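Long-range contact in 6-phospho-alpha-glucosidase (Merdibacter massiliensis, PDB 6VC6), which probably hydrolyses 6-phospho-alpha-glucosides with the help of NAD and a manganese ion, as in other family 4 glycoside hydrolases: residues A[130-144]-A[156-169]. Residues are numbered along the deposited sequence; the frame is centred on the assembly and turned at random.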
# COMPACT_ATOMS: atom_id res chain seq x y z
N ILE A 130 1.53 16.88 -0.80
CA ILE A 130 2.98 16.97 -0.90
C ILE A 130 3.41 18.41 -1.13
O ILE A 130 4.43 18.87 -0.59
CB ILE A 130 3.51 16.04 -2.00
CG1 ILE A 130 3.06 14.59 -1.75
CG2 ILE A 130 5.03 16.13 -2.11
CD1 ILE A 130 4.07 13.75 -0.99
N HIS A 131 2.65 19.16 -1.94
CA HIS A 131 2.97 20.56 -2.16
C HIS A 131 2.95 21.35 -0.86
O HIS A 131 3.79 22.23 -0.64
CB HIS A 131 1.99 21.17 -3.17
CG HIS A 131 2.37 20.93 -4.60
ND1 HIS A 131 3.59 21.29 -5.12
CD2 HIS A 131 1.68 20.37 -5.62
CE1 HIS A 131 3.65 20.96 -6.39
NE2 HIS A 131 2.50 20.40 -6.73
N GLN A 132 1.99 21.04 0.00
CA GLN A 132 1.95 21.69 1.30
C GLN A 132 3.16 21.33 2.14
O GLN A 132 3.75 22.20 2.77
CB GLN A 132 0.68 21.31 2.05
CG GLN A 132 -0.58 21.95 1.51
CD GLN A 132 -1.80 21.62 2.34
OE1 GLN A 132 -1.78 20.70 3.14
NE2 GLN A 132 -2.86 22.38 2.15
N ILE A 133 3.53 20.06 2.13
CA ILE A 133 4.65 19.58 2.92
C ILE A 133 5.95 20.24 2.48
O ILE A 133 6.74 20.65 3.30
CB ILE A 133 4.81 18.05 2.79
CG1 ILE A 133 3.59 17.32 3.36
CG2 ILE A 133 6.08 17.56 3.46
CD1 ILE A 133 3.47 15.89 2.92
N ARG A 134 6.13 20.34 1.18
CA ARG A 134 7.33 20.92 0.60
C ARG A 134 7.44 22.41 0.87
O ARG A 134 8.51 22.99 0.79
CB ARG A 134 7.44 20.59 -0.89
CG ARG A 134 7.77 19.13 -1.16
CD ARG A 134 8.79 18.59 -0.18
NE ARG A 134 9.28 17.28 -0.57
CZ ARG A 134 9.80 16.40 0.27
NH1 ARG A 134 10.23 15.23 -0.18
NH2 ARG A 134 9.91 16.67 1.55
N GLN A 135 6.30 23.03 1.15
CA GLN A 135 6.24 24.42 1.56
C GLN A 135 6.96 24.67 2.89
O GLN A 135 7.53 25.73 3.10
CB GLN A 135 4.79 24.91 1.63
CG GLN A 135 4.32 25.64 0.38
CD GLN A 135 2.81 25.70 0.26
OE1 GLN A 135 2.09 25.89 1.25
NE2 GLN A 135 2.31 25.57 -0.96
N TYR A 136 6.87 23.72 3.81
CA TYR A 136 7.51 23.85 5.11
C TYR A 136 8.82 23.07 5.33
O TYR A 136 9.77 23.61 5.88
CB TYR A 136 6.51 23.52 6.20
CG TYR A 136 5.25 24.31 6.08
CD1 TYR A 136 5.16 25.58 6.61
CD2 TYR A 136 4.16 23.81 5.41
CE1 TYR A 136 4.01 26.32 6.49
CE2 TYR A 136 3.00 24.54 5.29
CZ TYR A 136 2.94 25.79 5.83
OH TYR A 136 1.79 26.52 5.71
N SER A 137 8.86 21.82 4.90
CA SER A 137 10.04 20.98 5.10
C SER A 137 10.46 20.32 3.79
O SER A 137 10.16 19.16 3.55
CB SER A 137 9.80 19.94 6.19
OG SER A 137 9.65 20.56 7.45
N PRO A 138 11.22 21.13 2.94
CA PRO A 138 11.51 20.51 1.64
C PRO A 138 12.34 19.23 1.68
O PRO A 138 12.23 18.43 0.78
CB PRO A 138 12.24 21.61 0.86
CG PRO A 138 12.91 22.41 1.88
CD PRO A 138 11.85 22.55 2.90
N ASN A 139 13.20 19.09 2.68
CA ASN A 139 14.10 17.94 2.74
C ASN A 139 13.64 16.75 3.59
O ASN A 139 14.41 15.83 3.81
CB ASN A 139 15.50 18.40 3.12
CG ASN A 139 15.93 19.64 2.35
OD1 ASN A 139 15.99 19.63 1.13
ND2 ASN A 139 16.20 20.72 3.08
N ALA A 140 12.42 16.78 4.09
CA ALA A 140 11.92 15.67 4.89
C ALA A 140 11.72 14.44 4.02
O ALA A 140 11.32 14.55 2.86
CB ALA A 140 10.61 16.05 5.58
N TRP A 141 12.02 13.27 4.58
CA TRP A 141 11.78 12.02 3.88
C TRP A 141 10.30 11.66 3.97
O TRP A 141 9.75 11.54 5.07
CB TRP A 141 12.64 10.90 4.47
CG TRP A 141 13.86 10.60 3.65
CD1 TRP A 141 15.15 10.93 3.96
CD2 TRP A 141 13.91 9.91 2.40
NE1 TRP A 141 16.00 10.48 2.97
CE2 TRP A 141 15.26 9.85 2.00
CE3 TRP A 141 12.94 9.32 1.57
CZ2 TRP A 141 15.67 9.24 0.82
CZ3 TRP A 141 13.35 8.72 0.40
CH2 TRP A 141 14.70 8.68 0.03
N ILE A 142 9.66 11.50 2.82
CA ILE A 142 8.23 11.20 2.75
C ILE A 142 8.08 9.72 2.46
O ILE A 142 8.39 9.25 1.36
CB ILE A 142 7.53 12.06 1.69
CG1 ILE A 142 7.49 13.52 2.14
CG2 ILE A 142 6.13 11.54 1.43
CD1 ILE A 142 6.97 14.47 1.08
N LEU A 143 7.61 8.97 3.46
CA LEU A 143 7.32 7.55 3.31
C LEU A 143 5.81 7.38 3.19
O LEU A 143 5.07 7.74 4.11
CB LEU A 143 7.86 6.75 4.51
CG LEU A 143 9.30 7.04 4.92
CD1 LEU A 143 9.75 6.08 6.01
CD2 LEU A 143 10.23 6.97 3.72
N ASN A 144 5.36 6.83 2.06
CA ASN A 144 3.95 6.82 1.71
C ASN A 144 3.41 5.40 1.70
O ASN A 144 3.93 4.54 0.98
CB ASN A 144 3.72 7.48 0.35
CG ASN A 144 2.28 7.44 -0.08
OD1 ASN A 144 1.39 7.91 0.63
ND2 ASN A 144 2.02 6.86 -1.25
N LEU A 156 3.15 10.93 -8.83
CA LEU A 156 4.18 11.68 -8.13
C LEU A 156 5.48 11.74 -8.93
O LEU A 156 6.27 12.68 -8.77
CB LEU A 156 4.43 11.07 -6.75
CG LEU A 156 3.27 11.18 -5.76
CD1 LEU A 156 3.69 10.69 -4.38
CD2 LEU A 156 2.74 12.60 -5.69
N ARG A 157 5.72 10.74 -9.79
CA ARG A 157 6.88 10.79 -10.67
C ARG A 157 6.81 11.98 -11.62
O ARG A 157 7.82 12.63 -11.89
CB ARG A 157 6.99 9.48 -11.46
CG ARG A 157 8.10 9.46 -12.49
CD ARG A 157 7.99 8.25 -13.41
NE ARG A 157 6.88 8.37 -14.35
CZ ARG A 157 6.92 9.07 -15.48
NH1 ARG A 157 8.03 9.72 -15.82
NH2 ARG A 157 5.86 9.11 -16.27
N ARG A 158 5.61 12.28 -12.12
CA ARG A 158 5.45 13.40 -13.04
C ARG A 158 5.42 14.74 -12.30
O ARG A 158 6.01 15.72 -12.77
CB ARG A 158 4.17 13.23 -13.86
CG ARG A 158 4.08 11.93 -14.64
CD ARG A 158 2.98 12.01 -15.68
NE ARG A 158 2.62 10.70 -16.22
CZ ARG A 158 1.68 10.50 -17.13
NH1 ARG A 158 0.99 11.53 -17.61
NH2 ARG A 158 1.41 9.28 -17.56
N GLU A 159 4.75 14.80 -11.16
CA GLU A 159 4.58 16.07 -10.46
C GLU A 159 5.88 16.52 -9.81
O GLU A 159 6.18 17.72 -9.78
CB GLU A 159 3.47 15.96 -9.42
CG GLU A 159 3.13 17.27 -8.73
CD GLU A 159 2.39 18.23 -9.63
OE1 GLU A 159 1.59 17.77 -10.47
OE2 GLU A 159 2.60 19.46 -9.50
N PHE A 160 6.66 15.59 -9.27
CA PHE A 160 7.91 15.90 -8.57
C PHE A 160 9.05 15.10 -9.18
O PHE A 160 9.56 14.14 -8.58
CB PHE A 160 7.77 15.60 -7.07
CG PHE A 160 6.56 16.24 -6.44
CD1 PHE A 160 6.58 17.57 -6.06
CD2 PHE A 160 5.40 15.51 -6.25
CE1 PHE A 160 5.47 18.15 -5.48
CE2 PHE A 160 4.29 16.09 -5.67
CZ PHE A 160 4.32 17.42 -5.29
N PRO A 161 9.49 15.47 -10.39
CA PRO A 161 10.54 14.69 -11.05
C PRO A 161 11.90 14.83 -10.41
O PRO A 161 12.73 13.92 -10.53
CB PRO A 161 10.53 15.24 -12.49
CG PRO A 161 10.05 16.64 -12.34
CD PRO A 161 9.06 16.63 -11.20
N ASP A 162 12.16 15.94 -9.72
CA ASP A 162 13.46 16.19 -9.10
C ASP A 162 13.46 15.94 -7.60
O ASP A 162 14.50 16.11 -6.96
CB ASP A 162 13.92 17.62 -9.39
CG ASP A 162 13.91 17.95 -10.87
OD1 ASP A 162 13.25 18.94 -11.26
OD2 ASP A 162 14.56 17.22 -11.65
N ASP A 163 12.33 15.55 -7.02
CA ASP A 163 12.26 15.25 -5.60
C ASP A 163 12.82 13.85 -5.35
O ASP A 163 12.27 12.86 -5.83
CB ASP A 163 10.82 15.35 -5.10
CG ASP A 163 10.73 15.53 -3.59
OD1 ASP A 163 11.53 14.91 -2.87
OD2 ASP A 163 9.85 16.30 -3.14
N ASN A 164 13.92 13.78 -4.60
CA ASN A 164 14.61 12.53 -4.35
C ASN A 164 14.34 11.97 -2.96
O ASN A 164 15.05 11.05 -2.52
CB ASN A 164 16.12 12.71 -4.55
CG ASN A 164 16.50 12.77 -6.02
OD1 ASN A 164 16.40 11.78 -6.74
ND2 ASN A 164 16.96 13.94 -6.46
N ARG A 165 13.35 12.50 -2.25
CA ARG A 165 13.03 12.05 -0.90
C ARG A 165 11.56 11.68 -0.78
O ARG A 165 10.88 12.03 0.19
CB ARG A 165 13.42 13.11 0.13
CG ARG A 165 14.92 13.38 0.19
CD ARG A 165 15.32 14.08 1.48
NE ARG A 165 16.49 13.45 2.10
CZ ARG A 165 17.69 14.01 2.14
NH1 ARG A 165 17.90 15.20 1.60
NH2 ARG A 165 18.70 13.37 2.72
N ILE A 166 11.05 10.95 -1.77
CA ILE A 166 9.71 10.39 -1.75
C ILE A 166 9.82 8.90 -2.05
O ILE A 166 10.39 8.52 -3.07
CB ILE A 166 8.77 11.07 -2.76
CG1 ILE A 166 8.75 12.59 -2.56
CG2 ILE A 166 7.36 10.50 -2.64
CD1 ILE A 166 7.92 13.32 -3.58
N LEU A 167 9.27 8.07 -1.16
CA LEU A 167 9.33 6.62 -1.31
C LEU A 167 7.95 6.03 -1.06
O LEU A 167 7.37 6.24 0.01
CB LEU A 167 10.36 6.01 -0.36
CG LEU A 167 10.58 4.50 -0.52
CD1 LEU A 167 10.93 4.16 -1.97
CD2 LEU A 167 11.66 4.00 0.42
N ASN A 168 7.43 5.30 -2.04
CA ASN A 168 6.18 4.56 -1.91
C ASN A 168 6.50 3.10 -1.60
O ASN A 168 7.35 2.50 -2.26
CB ASN A 168 5.34 4.67 -3.18
CG ASN A 168 5.04 6.11 -3.56
OD1 ASN A 168 4.09 6.71 -3.05
ND2 ASN A 168 5.84 6.68 -4.45
N ILE A 169 5.81 2.54 -0.60
CA ILE A 169 6.07 1.18 -0.15
C ILE A 169 4.75 0.45 0.04
O ILE A 169 3.68 1.05 0.19
CB ILE A 169 6.89 1.14 1.16
CG1 ILE A 169 6.10 1.78 2.31
CG2 ILE A 169 8.23 1.83 0.98
CD1 ILE A 169 6.96 2.18 3.49
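I142 to N144 pair in parallel with I166 to N168 through four backbone hydrogen bonds, the first I142 N to R165 O and the last I169 N to N144 O. On the sheet face of I142 and I166, R134 reaches D163 side-on: NE meets OD2 at 2.8 Å on its syn lone pair and NH1 meets OD1 at 3.0 Å, the two planes 27° apart. A bend at chi2 (-39°) turns the planar guanidinium, rich in N-H groups, so that NH1 and NH2 also hold A140 O and NH2 donates to S137 O; I142 CD1 covers one face. With an alanine at R134, D163 is likely to lose its countercharge and those turn carbonyls their donors. D163 OD1 also accepts from R165 N in an Asx turn. H131 NE2 donates to E159 OE2 (2.9 Å), while F160, just past helix 149-159, turns its edge to the imidazole face and offers its own face to I130 CG2. The wide indole of W141 takes R165 CA over its six-membered ring. N144 ND2 donates to N168 OD1 (2.7 Å), the amides perpendicular; N144 OD1 bonds S146. In this Rossmann-like beta-alpha-beta unit I169 O bonds NAD weakly; strands 80-83 and 336-343 flank the pair, and helix 318-331 packs on W141 and L143.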